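Side-chain contacts in extracellular solute-binding protein family 1 (Arthrobacter chlorophenolicus, PDB 4R2F), which probably captures a glucose disaccharide such as laminaribiose outside the cell and hands it to a sugar transport system: residues 206-211 and 239-244; 233-238 and 412-417. All coordinates share one frame; numbering follows the deposited sequence.

In the fold
Both contacts draw on helix 232-246, which packs on helix 204-215 and, at a different part of its surface, on the start of helix 414-428. Contact 1 joins its 239-244 part to helix 204-215, while contact 2 joins its preceding turns, 233-238, to residues 412-417. Their centres are about 9 Å apart, and they touch where Glu-239 and Leu-242 pack on Ala-414. Along the chain the order is 206-211, 233-238, 239-244, 412-417, so the pairings cross, and the C-terminal helix returns across more than 170 residues to helix 232-246. Helix 232-246 thus ties the sugar-contacting helix 204-215, which carries His-207, to the C-terminal helix in this solute-binding protein.

Contact 1 (206-211 and 239-244); sequences NHLMIM and EFLLEL. With BGC (beta-D-glucopyranose), chain B.
Leu-241 projects from helix 232-246 toward helix 204-215 and meets two of its side chains, one with each methyl. Its CD1 lies 3.8 Å from Met-209 CE, with the sulfur of the same methionine a little farther off, and its CD2 touches Leu-208 CD2 at 4.2 Å. Leu-208 reaches the partner helix by extending CG anti to its own backbone nitrogen (chi1 -176°). The chain of Met-209 bends at chi2 (-57°) and again at chi3, which brings its terminal methyl obliquely up to the leucine. All three residues are buried, and the contact is wholly apolar. On another side of helix 204-215, His-207 faces the bound sugar. Its NE2 donates a nearly straight hydrogen bond of 2.8 Å to O6 of the beta-D-glucopyranose (172° at the hydrogen), with the hydroxyl oxygen lying at the ring edge near its plane, and CE1 comes within 3.3 Å of the ring oxygen O5. Helix 204-215 thus contributes His-207 to the ligand pocket of this solute-binding protein, while Leu-208 and Met-209 pack into the interior. Farther out, Arg-156 NE is hydrogen-bonded to His-207 ND1, consistent with NE2 carrying the proton offered to O6, and the ring of Phe-309 meets the imidazole at an inclined angle. An alanine in place of His-207 would remove the imidazole, which would probably leave O6 without this donor and Arg-156 without its ring acceptor. The same sugar is also hydrogen-bonded to Asp-154, Asp-395, Asn-311 and the backbone nitrogen of Gly-101. Met-209 also packs on Phe-403, Thr-404 and Val-407 of helix 398-408, and Leu-208 on Met-275 of strand 273-275.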
# COMPACT_ATOMS: atom_id res chain seq x y z
N ASN A 206 9.39 -0.78 3.85
CA ASN A 206 9.62 -0.74 2.40
C ASN A 206 9.00 0.52 1.82
O ASN A 206 9.61 1.21 1.00
CB ASN A 206 8.97 -1.94 1.71
CG ASN A 206 9.68 -3.25 1.96
OD1 ASN A 206 9.22 -4.29 1.51
ND2 ASN A 206 10.82 -3.21 2.63
N HIS A 207 7.79 0.83 2.27
CA HIS A 207 7.04 1.89 1.65
C HIS A 207 7.59 3.24 2.04
O HIS A 207 7.58 4.17 1.24
CB HIS A 207 5.57 1.79 2.03
CG HIS A 207 4.92 0.52 1.58
ND1 HIS A 207 3.66 0.15 1.99
CD2 HIS A 207 5.35 -0.45 0.74
CE1 HIS A 207 3.34 -1.00 1.42
NE2 HIS A 207 4.35 -1.38 0.66
N LEU A 208 8.09 3.32 3.27
CA LEU A 208 8.76 4.48 3.76
C LEU A 208 9.98 4.79 2.90
O LEU A 208 10.22 5.94 2.59
CB LEU A 208 9.18 4.27 5.22
CG LEU A 208 9.83 5.47 5.90
CD1 LEU A 208 8.97 6.73 5.83
CD2 LEU A 208 10.17 5.11 7.34
N MET A 209 10.76 3.77 2.53
CA MET A 209 12.01 4.00 1.76
C MET A 209 11.63 4.76 0.48
O MET A 209 12.15 5.86 0.19
CB MET A 209 12.72 2.68 1.42
CG MET A 209 13.29 1.86 2.60
SD MET A 209 14.48 2.67 3.69
CE MET A 209 13.42 3.20 5.02
N ILE A 210 10.65 4.22 -0.23
CA ILE A 210 10.23 4.78 -1.50
C ILE A 210 9.48 6.08 -1.30
O ILE A 210 9.71 7.03 -2.04
CB ILE A 210 9.36 3.82 -2.33
CG1 ILE A 210 10.01 2.45 -2.47
CG2 ILE A 210 9.08 4.42 -3.72
CD1 ILE A 210 11.33 2.46 -3.19
N MET A 211 8.60 6.16 -0.29
CA MET A 211 7.93 7.46 -0.01
C MET A 211 8.92 8.59 0.19
O MET A 211 8.68 9.71 -0.32
CB MET A 211 6.96 7.43 1.18
CG MET A 211 6.21 8.78 1.35
SD MET A 211 7.14 9.96 2.38
CE MET A 211 6.46 9.52 3.98
N GLU A 239 20.17 9.31 3.14
CA GLU A 239 20.97 9.98 4.17
C GLU A 239 20.10 10.54 5.29
O GLU A 239 20.48 10.52 6.45
CB GLU A 239 21.83 11.12 3.57
CG GLU A 239 23.02 10.63 2.76
CD GLU A 239 23.83 11.75 2.10
OE1 GLU A 239 23.32 12.89 1.94
OE2 GLU A 239 24.99 11.49 1.72
N PHE A 240 18.92 11.04 4.95
CA PHE A 240 18.05 11.59 5.97
C PHE A 240 17.49 10.48 6.88
O PHE A 240 17.47 10.63 8.10
CB PHE A 240 16.94 12.41 5.34
CG PHE A 240 16.01 13.00 6.33
CD1 PHE A 240 16.45 14.00 7.20
CD2 PHE A 240 14.70 12.55 6.42
CE1 PHE A 240 15.59 14.54 8.14
CE2 PHE A 240 13.84 13.11 7.36
CZ PHE A 240 14.29 14.09 8.22
N LEU A 241 17.06 9.38 6.27
CA LEU A 241 16.60 8.23 7.03
C LEU A 241 17.70 7.70 7.96
O LEU A 241 17.46 7.45 9.13
CB LEU A 241 16.12 7.14 6.08
CG LEU A 241 14.78 7.51 5.42
CD1 LEU A 241 14.50 6.73 4.15
CD2 LEU A 241 13.64 7.35 6.41
N LEU A 242 18.91 7.57 7.44
CA LEU A 242 20.05 7.17 8.29
C LEU A 242 20.29 8.11 9.46
O LEU A 242 20.64 7.66 10.55
CB LEU A 242 21.31 7.07 7.46
CG LEU A 242 21.33 5.92 6.46
CD1 LEU A 242 22.50 6.09 5.48
CD2 LEU A 242 21.42 4.59 7.20
N GLU A 243 20.06 9.41 9.25
CA GLU A 243 20.16 10.37 10.30
C GLU A 243 19.03 10.20 11.32
O GLU A 243 19.25 10.34 12.50
CB GLU A 243 20.12 11.77 9.71
CG GLU A 243 20.75 12.83 10.59
CD GLU A 243 20.67 14.20 9.95
OE1 GLU A 243 21.06 15.19 10.61
OE2 GLU A 243 20.22 14.31 8.79
N LEU A 244 17.81 9.93 10.86
CA LEU A 244 16.74 9.60 11.80
C LEU A 244 17.09 8.35 12.64
O LEU A 244 16.83 8.32 13.86
CB LEU A 244 15.43 9.39 11.09
CG LEU A 244 14.81 10.59 10.38
CD1 LEU A 244 13.47 10.16 9.82
CD2 LEU A 244 14.67 11.77 11.32
C2 BGC B . -0.10 -2.42 -0.70
C3 BGC B . 0.06 -3.30 -1.94
C4 BGC B . 1.49 -3.82 -2.02
C5 BGC B . 1.86 -4.53 -0.72
C6 BGC B . 3.33 -4.97 -0.70
C1 BGC B . 0.23 -3.30 0.49
O2 BGC B . -1.43 -1.91 -0.60
O3 BGC B . -0.26 -2.57 -3.12
O4 BGC B . 1.60 -4.78 -3.06
O5 BGC B . 1.61 -3.68 0.40
O6 BGC B . 4.24 -3.84 -0.76

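Contact 2 (233-238 and 412-417); sequences RNVEAV and TDAKSA
Apolar packing joins the two segments, with the methyl of Ala-414 pressed against helix 232-246. Val-238 makes the closest approach, its CG1 standing 3.6 Å from Ala-414 CB; that branch lies anti to the backbone nitrogen (chi1 175°). One turn earlier, Val-235 meets Ala-414 CB more loosely, with its CG1 at 4.2 Å and its backbone O at 3.9 Å. At the exposed margin Val-235 CG2 rests 4.3 Å from Lys-415 CG, so the lysine contributes its aliphatic part here. Phe-403 and Val-407 of helix 398-408 and Leu-418 also pack on Val-238.

Side-chain hydrogen bonding within the two segments is confined to 412-417. Asp-413 is the N-cap of helix 414-428: its OD2 accepts from Ser-416 N at 3.2 Å, approached from well above the carboxylate plane, while Ser-416 OG donates to OD1 on the syn side in a short 2.5 Å bond. Both carboxylate oxygens are therefore engaged by the same serine.

The small alanine is consistent with the close backbones, 5.5 Å between CA of Val-238 and CA of Ala-414; cohesion across the contact is apolar, whereas the carboxylate of Asp-413 serves the first turn of helix 414-428.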
# COMPACT_ATOMS: atom_id res chain seq x y z
N ARG A 233 18.85 12.71 -5.52
CA ARG A 233 17.72 12.96 -4.63
C ARG A 233 17.42 11.73 -3.79
O ARG A 233 17.02 11.83 -2.64
CB ARG A 233 16.46 13.37 -5.39
CG ARG A 233 16.57 14.68 -6.14
CD ARG A 233 16.80 15.82 -5.19
NE ARG A 233 16.71 17.12 -5.84
CZ ARG A 233 15.60 17.84 -6.00
NH1 ARG A 233 14.41 17.39 -5.61
NH2 ARG A 233 15.70 19.02 -6.57
N ASN A 234 17.62 10.56 -4.38
CA ASN A 234 17.52 9.33 -3.65
C ASN A 234 18.60 9.23 -2.59
O ASN A 234 18.32 8.79 -1.49
CB ASN A 234 17.58 8.13 -4.58
CG ASN A 234 16.37 8.03 -5.49
OD1 ASN A 234 15.34 8.69 -5.26
ND2 ASN A 234 16.47 7.18 -6.51
N VAL A 235 19.81 9.66 -2.89
CA VAL A 235 20.90 9.56 -1.91
C VAL A 235 20.59 10.42 -0.72
O VAL A 235 20.74 9.98 0.43
CB VAL A 235 22.28 9.97 -2.50
CG1 VAL A 235 23.35 10.02 -1.42
CG2 VAL A 235 22.68 9.00 -3.60
N GLU A 236 20.18 11.64 -0.98
CA GLU A 236 19.77 12.53 0.11
C GLU A 236 18.66 11.96 0.99
O GLU A 236 18.66 12.19 2.20
CB GLU A 236 19.22 13.82 -0.45
CG GLU A 236 20.06 15.04 -0.23
CD GLU A 236 19.27 16.27 -0.56
OE1 GLU A 236 19.14 17.13 0.32
OE2 GLU A 236 18.74 16.34 -1.69
N ALA A 237 17.68 11.31 0.36
CA ALA A 237 16.55 10.74 1.05
C ALA A 237 17.03 9.66 2.00
O ALA A 237 16.63 9.63 3.17
CB ALA A 237 15.53 10.20 0.07
N VAL A 238 17.94 8.82 1.52
CA VAL A 238 18.48 7.75 2.32
C VAL A 238 19.39 8.27 3.42
O VAL A 238 19.35 7.74 4.53
CB VAL A 238 19.21 6.70 1.47
CG1 VAL A 238 19.89 5.65 2.35
CG2 VAL A 238 18.22 6.00 0.55
N THR A 412 25.14 0.46 6.71
CA THR A 412 26.10 0.98 5.76
C THR A 412 25.72 2.39 5.35
O THR A 412 24.76 2.95 5.87
CB THR A 412 26.25 0.05 4.54
OG1 THR A 412 27.41 0.45 3.80
CG2 THR A 412 25.03 0.12 3.64
N ASP A 413 26.52 2.99 4.47
CA ASP A 413 26.28 4.35 4.03
C ASP A 413 25.26 4.36 2.87
O ASP A 413 24.97 3.32 2.26
CB ASP A 413 27.59 5.03 3.61
CG ASP A 413 28.19 4.39 2.37
OD1 ASP A 413 28.80 3.30 2.49
OD2 ASP A 413 28.01 4.96 1.28
N ALA A 414 24.73 5.54 2.59
CA ALA A 414 23.57 5.68 1.68
C ALA A 414 23.89 5.17 0.28
O ALA A 414 23.16 4.34 -0.28
CB ALA A 414 23.13 7.14 1.64
N LYS A 415 25.00 5.65 -0.25
CA LYS A 415 25.46 5.22 -1.58
C LYS A 415 25.64 3.72 -1.68
O LYS A 415 25.18 3.11 -2.65
CB LYS A 415 26.76 5.95 -1.99
CG LYS A 415 26.52 7.31 -2.64
CD LYS A 415 27.55 8.37 -2.28
CE LYS A 415 27.44 9.56 -3.21
NZ LYS A 415 27.90 10.83 -2.58
N SER A 416 26.26 3.10 -0.67
CA SER A 416 26.44 1.64 -0.69
C SER A 416 25.11 0.89 -0.66
O SER A 416 24.93 -0.11 -1.37
CB SER A 416 27.33 1.15 0.47
OG SER A 416 28.61 1.80 0.47
N ALA A 417 24.22 1.31 0.21
CA ALA A 417 22.91 0.65 0.33
C ALA A 417 22.15 0.72 -1.01
O ALA A 417 21.65 -0.27 -1.50
CB ALA A 417 22.12 1.30 1.44